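Local coordinates for protein beta-lactamase (Nostoc sp., PDB 6NHS) that probably hydrolyses the amide bond of beta-lactam antibiotics, as a class D enzyme of the penicillin-recognising fold, at residues T112-F115 and Y116-A120; R121-H125 and E126-K130; S179-T182 and L183-Q187. All coordinates share one frame; numbering follows the deposited sequence.

Contact 1: residues T112-F115 and Y116-A120; sequences TVWF and YQVLA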
ATOM      1  N   THR A 112      -6.627   8.977   4.666  1.00 24.58           N
ATOM      2  CA  THR A 112      -7.338  10.225   4.383  1.00 24.35           C
ATOM      3  C   THR A 112      -7.184  10.576   2.907  1.00 27.38           C
ATOM      4  O   THR A 112      -6.202  11.203   2.504  1.00 25.72           O
ATOM      5  CB  THR A 112      -6.821  11.337   5.288  1.00 25.30           C
ATOM      6  OG1 THR A 112      -6.881  10.885   6.648  1.00 25.92           O
ATOM      7  CG2 THR A 112      -7.679  12.594   5.145  1.00 25.01           C
ATOM      8  N   VAL A 113      -8.184  10.192   2.105  1.00 26.92           N
ATOM      9  CA  VAL A 113      -8.088  10.300   0.647  1.00 27.39           C
ATOM     10  C   VAL A 113      -7.907  11.750   0.201  1.00 26.50           C
ATOM     11  O   VAL A 113      -7.094  12.038  -0.686  1.00 25.31           O
ATOM     12  CB  VAL A 113      -9.325   9.665  -0.019  1.00 27.41           C
ATOM     13  CG1 VAL A 113      -9.289   9.897  -1.532  1.00 26.93           C
ATOM     14  CG2 VAL A 113      -9.400   8.166   0.300  1.00 28.65           C
ATOM     15  N   TRP A 114      -8.665  12.685   0.787  1.00 25.77           N
ATOM     16  CA  TRP A 114      -8.622  14.054   0.274  1.00 21.44           C
ATOM     17  C   TRP A 114      -7.221  14.654   0.372  1.00 20.85           C
ATOM     18  O   TRP A 114      -6.818  15.421  -0.507  1.00 25.80           O
ATOM     19  CB  TRP A 114      -9.645  14.942   0.993  1.00 22.27           C
ATOM     20  CG  TRP A 114      -9.358  15.259   2.449  1.00 22.57           C
ATOM     21  CD1 TRP A 114      -9.967  14.703   3.540  1.00 23.39           C
ATOM     22  CD2 TRP A 114      -8.418  16.219   2.963  1.00 23.50           C
ATOM     23  NE1 TRP A 114      -9.460  15.249   4.697  1.00 23.97           N
ATOM     24  CE2 TRP A 114      -8.508  16.179   4.373  1.00 23.66           C
ATOM     25  CE3 TRP A 114      -7.518  17.111   2.370  1.00 24.04           C
ATOM     26  CZ2 TRP A 114      -7.726  16.992   5.195  1.00 21.11           C
ATOM     27  CZ3 TRP A 114      -6.739  17.919   3.189  1.00 22.50           C
ATOM     28  CH2 TRP A 114      -6.846  17.852   4.586  1.00 21.39           C
ATOM     29  N   PHE A 115      -6.469  14.309   1.422  1.00 22.71           N
ATOM     30  CA  PHE A 115      -5.090  14.776   1.560  1.00 20.21           C
ATOM     31  C   PHE A 115      -4.252  14.333   0.366  1.00 23.46           C
ATOM     32  O   PHE A 115      -3.532  15.134  -0.244  1.00 20.94           O
ATOM     33  CB  PHE A 115      -4.511  14.238   2.876  1.00 20.54           C
ATOM     34  CG  PHE A 115      -3.131  14.756   3.218  1.00 20.14           C
ATOM     35  CD1 PHE A 115      -1.991  14.148   2.703  1.00 22.64           C
ATOM     36  CD2 PHE A 115      -2.973  15.821   4.097  1.00 20.33           C
ATOM     37  CE1 PHE A 115      -0.722  14.616   3.033  1.00 22.52           C
ATOM     38  CE2 PHE A 115      -1.710  16.284   4.437  1.00 21.25           C
ATOM     39  CZ  PHE A 115      -0.588  15.684   3.908  1.00 21.74           C
ATOM     40  N   TYR A 116      -4.362  13.060  -0.007  1.00 24.22           N
ATOM     41  CA  TYR A 116      -3.566  12.544  -1.111  1.00 24.11           C
ATOM     42  C   TYR A 116      -4.084  12.999  -2.465  1.00 24.87           C
ATOM     43  O   TYR A 116      -3.316  13.018  -3.433  1.00 23.56           O
ATOM     44  CB  TYR A 116      -3.512  11.023  -1.013  1.00 22.47           C
ATOM     45  CG  TYR A 116      -2.483  10.582  -0.004  1.00 23.80           C
ATOM     46  CD1 TYR A 116      -1.188  10.295  -0.400  1.00 22.61           C
ATOM     47  CD2 TYR A 116      -2.795  10.498   1.349  1.00 23.96           C
ATOM     48  CE1 TYR A 116      -0.236   9.909   0.512  1.00 24.42           C
ATOM     49  CE2 TYR A 116      -1.845  10.117   2.276  1.00 23.72           C
ATOM     50  CZ  TYR A 116      -0.566   9.820   1.848  1.00 25.68           C
ATOM     51  OH  TYR A 116       0.394   9.428   2.749  1.00 24.78           O
ATOM     52  N   GLN A 117      -5.358  13.385  -2.561  1.00 22.57           N
ATOM     53  CA  GLN A 117      -5.832  13.986  -3.801  1.00 26.11           C
ATOM     54  C   GLN A 117      -5.211  15.363  -4.017  1.00 26.52           C
ATOM     55  O   GLN A 117      -4.882  15.731  -5.152  1.00 24.62           O
ATOM     56  CB  GLN A 117      -7.356  14.062  -3.797  1.00 26.49           C
ATOM     57  CG  GLN A 117      -8.030  12.700  -3.964  1.00 27.19           C
ATOM     58  CD  GLN A 117      -9.539  12.796  -3.868  1.00 30.19           C
ATOM     59  OE1 GLN A 117     -10.076  13.354  -2.912  1.00 27.72           O
ATOM     60  NE2 GLN A 117     -10.230  12.274  -4.870  1.00 30.00           N
ATOM     61  N   VAL A 118      -5.033  16.139  -2.942  1.00 23.93           N
ATOM     62  CA  VAL A 118      -4.308  17.405  -3.062  1.00 22.36           C
ATOM     63  C   VAL A 118      -2.882  17.148  -3.539  1.00 22.72           C
ATOM     64  O   VAL A 118      -2.383  17.822  -4.447  1.00 24.76           O
ATOM     65  CB  VAL A 118      -4.316  18.172  -1.725  1.00 26.13           C
ATOM     66  CG1 VAL A 118      -3.455  19.435  -1.834  1.00 27.00           C
ATOM     67  CG2 VAL A 118      -5.740  18.524  -1.304  1.00 25.21           C
ATOM     68  N   LEU A 119      -2.211  16.161  -2.933  1.00 21.13           N
ATOM     69  CA  LEU A 119      -0.832  15.865  -3.319  1.00 24.42           C
ATOM     70  C   LEU A 119      -0.740  15.529  -4.801  1.00 23.39           C
ATOM     71  O   LEU A 119       0.143  16.030  -5.504  1.00 22.19           O
ATOM     72  CB  LEU A 119      -0.281  14.712  -2.482  1.00 24.65           C
ATOM     73  CG  LEU A 119      -0.152  14.926  -0.966  1.00 25.32           C
ATOM     74  CD1 LEU A 119       0.498  13.706  -0.331  1.00 24.16           C
ATOM     75  CD2 LEU A 119       0.663  16.183  -0.648  1.00 21.67           C
ATOM     76  N   ALA A 120      -1.667  14.703  -5.296  1.00 22.85           N
ATOM     77  CA  ALA A 120      -1.630  14.291  -6.697  1.00 25.60           C
ATOM     78  C   ALA A 120      -1.853  15.471  -7.631  1.00 26.78           C
ATOM     79  O   ALA A 120      -1.186  15.580  -8.667  1.00 28.90           O
ATOM     80  CB  ALA A 120      -2.673  13.201  -6.947  1.00 24.61           C
TER
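Y116 turns one face of its phenol ring to the edge of the F115 ring, an edge-to-face pair of neighbours on the first turns of helix 113-123. The centroids are 5.7 Å apart and the planes stand at 60°, with F115 CD1 reaching over the tyrosine face, 4.0 Å from Y116 CD2. At its own edge, in plane, the tyrosine ring meets the carbonyl oxygen of T112, the residue just before the helix. Its hydroxyl shares a hydrogen bond with S70 OG of helix 65-76.

Q117 comes next. Its backbone N donates to V113 O at 2.9 Å, and the side chain runs back across valine, CD lying 3.7 Å from V113 CG1. The far amide nitrogen then goes to D149 O, so the aliphatic part of Q117 packs along the helix while its polar end ties to a loop. V118 N donates to W114 O at 3.1 Å; beside that bond V118 CG2 sits at the edge of the indole, 4.3 Å from W114 CE3. The indole NE1 donates in turn to W98 O.

L119 N closes the third backbone bond, to F115 O. The F115 ring is swung away from the backbone N (chi1 -174°), which brings CE1 within 3.7 Å of L119 CD1. F115 thus touches both Y116 and L119, and L86 and I79 add further packing round it.

V113 and Y116 both touch K66 of the putative Ser-x-x-Lys motif, and T112 and V113 follow the serine of what is probably the class D Ser-x-Val motif. The chemistry is consistent with a border of the probable active site: three successive aromatic residues pack outward against different neighbours, and W114 NE1 and Y116 OH are each hydrogen-bonded to another part of the chain.

Contact 2: residues R121-H125 and E126-K130; sequences RKIGH and ERMEK
I123 O, near the end of helix 113-123, is gripped by R127 and by a water. R127 NE donates to it at 2.9 Å along a nearly straight line (170°), in the carbonyl plane and on a lone pair, while R127 NH2 adds a weak bond to the same oxygen. That NH2 has a better acceptor in K122 O, also 2.9 Å away and lying in the guanidinium plane. The bend in the arginine chain at chi3 (-65°) folds the flat group back over the helix end, where bonds to two carbonyls should fix its rotation. Water 1 donates to I123 O at 2.7 Å and accepts from R127 N, bridging the first turn of the next helix to the end of the last.

G124 makes the corner, with a positive phi that suits glycine. It holds the N-cap position of helix 125-135, and its O takes M128 N at 2.9 Å. On the inner side, I123 CD1 meets the methyl CE of selenomethionine M128 at 3.9 Å. Farther out, H125 and E129 run side by side, although their polar ends turn to G143 and K133.

The corner thus joins helices 113-123 and 125-135, with I123 and M128 resting on helix 65-76 and R127 reaching T76 at its end.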
ATOM      1  N   ARG A 121      -2.799  16.357  -7.293  1.00 25.39           N
ATOM      2  CA  ARG A 121      -3.035  17.536  -8.121  1.00 27.26           C
ATOM      3  C   ARG A 121      -1.799  18.418  -8.182  1.00 26.67           C
ATOM      4  O   ARG A 121      -1.450  18.937  -9.249  1.00 27.59           O
ATOM      5  CB  ARG A 121      -4.228  18.339  -7.593  1.00 26.45           C
ATOM      6  CG  ARG A 121      -5.573  17.642  -7.697  1.00 29.33           C
ATOM      7  CD  ARG A 121      -6.717  18.538  -7.155  1.00 29.49           C
ATOM      8  NE  ARG A 121      -7.880  17.715  -6.853  1.00 28.74           N
ATOM      9  CZ  ARG A 121      -8.371  17.503  -5.639  1.00 28.91           C
ATOM     10  NH1 ARG A 121      -7.843  18.104  -4.578  1.00 25.02           N
ATOM     11  NH2 ARG A 121      -9.419  16.699  -5.493  1.00 28.72           N
ATOM     12  N   LYS A 122      -1.124  18.600  -7.046  1.00 24.53           N
ATOM     13  CA  LYS A 122       0.042  19.476  -7.008  1.00 27.34           C
ATOM     14  C   LYS A 122       1.236  18.845  -7.718  1.00 28.36           C
ATOM     15  O   LYS A 122       2.023  19.548  -8.360  1.00 28.24           O
ATOM     16  CB  LYS A 122       0.384  19.815  -5.559  1.00 23.56           C
ATOM     17  CG  LYS A 122      -0.683  20.682  -4.878  1.00 26.42           C
ATOM     18  CD  LYS A 122      -0.345  20.936  -3.415  1.00 27.38           C
ATOM     19  CE  LYS A 122       0.825  21.891  -3.252  1.00 30.43           C
ATOM     20  NZ  LYS A 122       1.104  22.116  -1.788  1.00 25.94           N
ATOM     21  N   ILE A 123       1.395  17.523  -7.603  1.00 26.79           N
ATOM     22  CA  ILE A 123       2.379  16.828  -8.435  1.00 24.71           C
ATOM     23  C   ILE A 123       2.080  17.080  -9.906  1.00 27.21           C
ATOM     24  O   ILE A 123       2.959  17.460 -10.687  1.00 28.32           O
ATOM     25  CB  ILE A 123       2.397  15.322  -8.110  1.00 22.86           C
ATOM     26  CG1 ILE A 123       2.978  15.093  -6.705  1.00 22.19           C
ATOM     27  CG2 ILE A 123       3.208  14.563  -9.189  1.00 23.42           C
ATOM     28  CD1 ILE A 123       2.657  13.738  -6.072  1.00 23.35           C
ATOM     29  N   GLY A 124       0.830  16.888 -10.301  1.00 27.51           N
ATOM     30  CA  GLY A 124       0.415  17.139 -11.664  1.00 25.93           C
ATOM     31  C   GLY A 124       0.612  15.927 -12.560  1.00 28.14           C
ATOM     32  O   GLY A 124       1.416  15.036 -12.288  1.00 26.63           O
ATOM     33  N   HIS A 125      -0.132  15.928 -13.668  1.00 29.82           N
ATOM     34  CA  HIS A 125      -0.179  14.758 -14.546  1.00 32.38           C
ATOM     35  C   HIS A 125       1.193  14.437 -15.136  1.00 34.41           C
ATOM     36  O   HIS A 125       1.602  13.272 -15.166  1.00 31.50           O
ATOM     37  CB  HIS A 125      -1.208  14.990 -15.656  1.00 31.35           C
ATOM     38  CG  HIS A 125      -1.359  13.839 -16.604  1.00 32.59           C
ATOM     39  ND1 HIS A 125      -0.695  13.775 -17.810  1.00 35.88           N
ATOM     40  CD2 HIS A 125      -2.113  12.716 -16.530  1.00 32.71           C
ATOM     41  CE1 HIS A 125      -1.024  12.657 -18.435  1.00 34.19           C
ATOM     42  NE2 HIS A 125      -1.886  11.998 -17.681  1.00 34.97           N
ATOM     43  N   GLU A 126       1.923  15.453 -15.600  1.00 33.84           N
ATOM     44  CA  GLU A 126       3.195  15.197 -16.270  1.00 38.60           C
ATOM     45  C   GLU A 126       4.226  14.619 -15.308  1.00 34.33           C
ATOM     46  O   GLU A 126       4.913  13.647 -15.633  1.00 35.41           O
ATOM     47  CB  GLU A 126       3.732  16.474 -16.916  1.00 44.59           C
ATOM     48  CG  GLU A 126       5.085  16.263 -17.587  1.00 51.44           C
ATOM     49  CD  GLU A 126       5.693  17.544 -18.122  1.00 60.56           C
ATOM     50  OE1 GLU A 126       4.977  18.564 -18.192  1.00 63.71           O
ATOM     51  OE2 GLU A 126       6.893  17.526 -18.472  1.00 64.47           O
ATOM     52  N   ARG A 127       4.365  15.215 -14.122  1.00 29.79           N
ATOM     53  CA  ARG A 127       5.322  14.681 -13.160  1.00 31.61           C
ATOM     54  C   ARG A 127       4.892  13.312 -12.653  1.00 29.83           C
ATOM     55  O   ARG A 127       5.735  12.441 -12.425  1.00 28.69           O
ATOM     56  CB  ARG A 127       5.512  15.649 -11.993  1.00 33.03           C
ATOM     57  CG  ARG A 127       6.379  16.854 -12.330  1.00 35.35           C
ATOM     58  CD  ARG A 127       6.860  17.546 -11.061  1.00 33.51           C
ATOM     59  NE  ARG A 127       5.761  18.131 -10.299  1.00 31.44           N
ATOM     60  CZ  ARG A 127       5.919  19.073  -9.375  1.00 31.04           C
ATOM     61  NH1 ARG A 127       7.130  19.530  -9.091  1.00 31.05           N
ATOM     62  NH2 ARG A 127       4.867  19.561  -8.737  1.00 28.54           N
HETATM   63  N   MSE A 128       3.590  13.102 -12.472  1.00 28.27           N
HETATM   64  CA  MSE A 128       3.104  11.823 -11.963  1.00 26.36           C
HETATM   65  C   MSE A 128       3.403  10.716 -12.965  1.00 26.83           C
HETATM   66  O   MSE A 128       3.871   9.647 -12.597  1.00 29.18           O
HETATM   67  CB  MSE A 128       1.605  11.865 -11.674  1.00 24.87           C
HETATM   68  CG  MSE A 128       1.083  10.579 -11.022  1.00 27.70           C
HETATM   69 SE   MSE A 128       1.593  10.384  -9.145  0.80 29.17          SE
HETATM   70  CE  MSE A 128       0.258  11.599  -8.367  1.00 24.57           C
ATOM     71  N   GLU A 129       3.134  10.984 -14.243  1.00 28.27           N
ATOM     72  CA  GLU A 129       3.402   9.978 -15.266  1.00 29.64           C
ATOM     73  C   GLU A 129       4.889   9.638 -15.334  1.00 31.67           C
ATOM     74  O   GLU A 129       5.258   8.472 -15.500  1.00 30.29           O
ATOM     75  CB  GLU A 129       2.893  10.460 -16.628  1.00 33.11           C
ATOM     76  CG  GLU A 129       2.580   9.308 -17.581  1.00 42.50           C
ATOM     77  CD  GLU A 129       2.361   9.756 -19.006  1.00 50.33           C
ATOM     78  OE1 GLU A 129       1.820  10.860 -19.222  1.00 52.69           O
ATOM     79  OE2 GLU A 129       2.744   8.999 -19.919  1.00 56.12           O
ATOM     80  N   LYS A 130       5.758  10.648 -15.216  0.54 32.30           N
ATOM     81  CA  LYS A 130       7.196  10.394 -15.261  0.54 32.85           C
ATOM     82  C   LYS A 130       7.627   9.468 -14.131  0.54 30.86           C
ATOM     83  O   LYS A 130       8.361   8.498 -14.355  0.54 29.62           O
ATOM     84  CB  LYS A 130       7.976  11.710 -15.197  0.54 35.30           C
ATOM     85  CG  LYS A 130       7.932  12.531 -16.474  0.54 38.19           C
ATOM     86  CD  LYS A 130       8.969  13.646 -16.456  0.54 42.90           C
ATOM     87  CE  LYS A 130       8.633  14.730 -17.469  0.54 44.29           C
ATOM     88  NZ  LYS A 130       8.273  14.158 -18.795  0.54 45.27           N
TER
HETATM   89  O   HOH W   1       3.285  17.641 -13.363  1.00 32.78           O

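Contact 3: residues S179-T182 and L183-Q187; sequences SQRT and LDLVQ. With FMT (formic acid), chain I.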
ATOM      1  N   SER A 179      15.310  10.425  -2.812  1.00 30.07           N
ATOM      2  CA  SER A 179      16.431  10.709  -1.932  1.00 31.11           C
ATOM      3  C   SER A 179      16.315   9.912  -0.640  1.00 31.07           C
ATOM      4  O   SER A 179      15.234   9.450  -0.260  1.00 32.02           O
ATOM      5  CB  SER A 179      16.484  12.199  -1.607  1.00 32.34           C
ATOM      6  OG  SER A 179      15.400  12.544  -0.757  1.00 31.88           O
ATOM      7  N   GLN A 180      17.452   9.768   0.050  1.00 31.64           N
ATOM      8  CA  GLN A 180      17.457   9.087   1.345  1.00 34.50           C
ATOM      9  C   GLN A 180      16.498   9.754   2.327  1.00 34.56           C
ATOM     10  O   GLN A 180      15.839   9.075   3.126  1.00 32.35           O
ATOM     11  CB  GLN A 180      18.874   9.058   1.919  1.00 34.75           C
ATOM     12  CG  GLN A 180      19.012   8.211   3.181  1.00 36.44           C
ATOM     13  CD  GLN A 180      18.705   6.745   2.930  1.00 36.86           C
ATOM     14  OE1 GLN A 180      19.358   6.098   2.117  1.00 37.30           O
ATOM     15  NE2 GLN A 180      17.696   6.219   3.618  1.00 34.79           N
ATOM     16  N   ARG A 181      16.409  11.085   2.288  1.00 35.21           N
ATOM     17  CA  ARG A 181      15.460  11.788   3.147  1.00 34.13           C
ATOM     18  C   ARG A 181      14.030  11.356   2.847  1.00 30.01           C
ATOM     19  O   ARG A 181      13.249  11.070   3.761  1.00 28.73           O
ATOM     20  CB  ARG A 181      15.618  13.298   2.968  1.00 38.96           C
ATOM     21  CG  ARG A 181      14.578  14.137   3.699  1.00 40.67           C
ATOM     22  CD  ARG A 181      14.730  15.605   3.324  1.00 45.68           C
ATOM     23  NE  ARG A 181      13.822  16.464   4.082  1.00 48.13           N
ATOM     24  CZ  ARG A 181      12.586  16.770   3.702  1.00 44.64           C
ATOM     25  NH1 ARG A 181      12.096  16.287   2.566  1.00 42.61           N
ATOM     26  NH2 ARG A 181      11.837  17.557   4.459  1.00 40.82           N
ATOM     27  N   THR A 182      13.666  11.312   1.564  1.00 28.15           N
ATOM     28  CA  THR A 182      12.331  10.866   1.179  1.00 28.98           C
ATOM     29  C   THR A 182      12.066   9.448   1.667  1.00 28.97           C
ATOM     30  O   THR A 182      11.000   9.159   2.224  1.00 25.95           O
ATOM     31  CB  THR A 182      12.166  10.944  -0.341  1.00 30.65           C
ATOM     32  OG1 THR A 182      12.282  12.305  -0.769  1.00 26.05           O
ATOM     33  CG2 THR A 182      10.802  10.402  -0.759  1.00 29.95           C
ATOM     34  N   LEU A 183      13.034   8.547   1.467  1.00 28.66           N
ATOM     35  CA  LEU A 183      12.873   7.165   1.918  1.00 28.92           C
ATOM     36  C   LEU A 183      12.688   7.096   3.427  1.00 29.13           C
ATOM     37  O   LEU A 183      11.816   6.373   3.923  1.00 32.05           O
ATOM     38  CB  LEU A 183      14.087   6.327   1.510  1.00 30.21           C
ATOM     39  CG  LEU A 183      14.458   6.261   0.032  1.00 35.68           C
ATOM     40  CD1 LEU A 183      15.684   5.374  -0.168  1.00 36.47           C
ATOM     41  CD2 LEU A 183      13.279   5.763  -0.787  1.00 38.40           C
ATOM     42  N   ASP A 184      13.530   7.819   4.174  1.00 28.92           N
ATOM     43  CA  ASP A 184      13.443   7.797   5.630  1.00 31.43           C
ATOM     44  C   ASP A 184      12.066   8.237   6.109  1.00 30.56           C
ATOM     45  O   ASP A 184      11.495   7.633   7.025  1.00 29.45           O
ATOM     46  CB  ASP A 184      14.515   8.707   6.240  1.00 31.59           C
ATOM     47  CG  ASP A 184      15.919   8.138   6.121  1.00 36.77           C
ATOM     48  OD1 ASP A 184      16.069   6.946   5.781  1.00 36.88           O
ATOM     49  OD2 ASP A 184      16.873   8.899   6.366  1.00 37.70           O
ATOM     50  N   LEU A 185      11.520   9.298   5.512  1.00 29.88           N
ATOM     51  CA  LEU A 185      10.227   9.804   5.966  1.00 29.13           C
ATOM     52  C   LEU A 185       9.113   8.811   5.661  1.00 26.35           C
ATOM     53  O   LEU A 185       8.276   8.522   6.522  1.00 26.48           O
ATOM     54  CB  LEU A 185       9.938  11.164   5.325  1.00 29.33           C
ATOM     55  CG  LEU A 185      10.857  12.309   5.753  1.00 33.63           C
ATOM     56  CD1 LEU A 185      10.582  13.561   4.920  1.00 34.74           C
ATOM     57  CD2 LEU A 185      10.693  12.597   7.238  1.00 34.38           C
ATOM     58  N   VAL A 186       9.097   8.262   4.445  1.00 23.36           N
ATOM     59  CA  VAL A 186       8.007   7.363   4.072  1.00 25.88           C
ATOM     60  C   VAL A 186       8.094   6.053   4.847  1.00 28.32           C
ATOM     61  O   VAL A 186       7.074   5.515   5.299  1.00 25.48           O
ATOM     62  CB  VAL A 186       8.002   7.135   2.553  1.00 24.92           C
ATOM     63  CG1 VAL A 186       6.980   6.067   2.180  1.00 24.85           C
ATOM     64  CG2 VAL A 186       7.692   8.460   1.831  1.00 22.59           C
ATOM     65  N   GLN A 187       9.303   5.515   5.016  1.00 28.00           N
ATOM     66  CA  GLN A 187       9.439   4.288   5.788  1.00 27.10           C
ATOM     67  C   GLN A 187       8.991   4.490   7.229  1.00 29.34           C
ATOM     68  O   GLN A 187       8.464   3.561   7.846  1.00 27.30           O
ATOM     69  CB  GLN A 187      10.883   3.780   5.718  1.00 28.19           C
ATOM     70  CG  GLN A 187      11.228   3.229   4.325  1.00 30.50           C
ATOM     71  CD  GLN A 187      12.685   2.847   4.162  1.00 39.20           C
ATOM     72  OE1 GLN A 187      13.589   3.540   4.642  1.00 41.95           O
ATOM     73  NE2 GLN A 187      12.923   1.736   3.465  1.00 38.43           N
TER
HETATM   74  C   FMT I 308      13.338  15.403  -0.480  1.00 57.94           C
HETATM   75  O1  FMT I 308      12.922  14.772   0.496  1.00 54.89           O
HETATM   76  O2  FMT I 308      14.459  15.266  -0.979  1.00 58.68           O
HETATM   77  O   HOH W   2      16.578   3.633   3.844  1.00 39.18           O
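Helix 180-189 starts at S179, its N-cap residue, whose carbonyl oxygen takes L183 N at 2.9 Å to close the first turn. The serine hydroxyl stands between backbone N and carbonyl carbon (chi1 70°), which lets OG swing over the helix end and accept from T182 N at 3.1 Å. The same OG donates to O2 of a formic acid molecule, probably from the crystallisation liquor. R181 NH1 holds the other oxygen, O1, at 2.7 Å, in the guanidinium plane. T182 OG1 is hydrogen-bonded to E75 OE1 and lies 2.8 Å from O1 of the formic acid.

E75, on helix 65-76, also accepts from S179 N, so the capped turn is tied to the central helix of the fold, which carries the putative Ser-x-x-Lys motif at its other end. T182 and V186 turn to L71 of that helix, and L185 meets L74.

On the outer side, Q180 bends at chi2 (63°) and sends NE2 to D184 OD1 at 2.8 Å. OD1 lies close to the plane of the Q180 amide, but NE2 comes to it from above the carboxylate plane. Water 2 accepts from the same NE2 and donates to Q187 OE1, carrying the polar line on to the next turn. R181, extended to NE, lies across L185, whose CD1 sits over one face of the guanidinium, 3.9 Å from NH1.

Contacts 1 and 2 follow each other along helix 113-123 and touch, A120 CB of the first packing on M128 CE of the second at 3.6 Å. Contact 3 lies on a different helix, its centre about 19 Å from that of contact 1 and 20 Å from that of contact 2, yet all three set residues against helix 65-76. Contact 1 is buried and ruled by aromatic and aliphatic packing beside the probable active site. The other two are partly buried: contact 2 gathers a guanidinium and a water round carbonyls where one helix ends, whereas contact 3 gathers two hydroxyls and a guanidinium round a formic acid molecule where one begins.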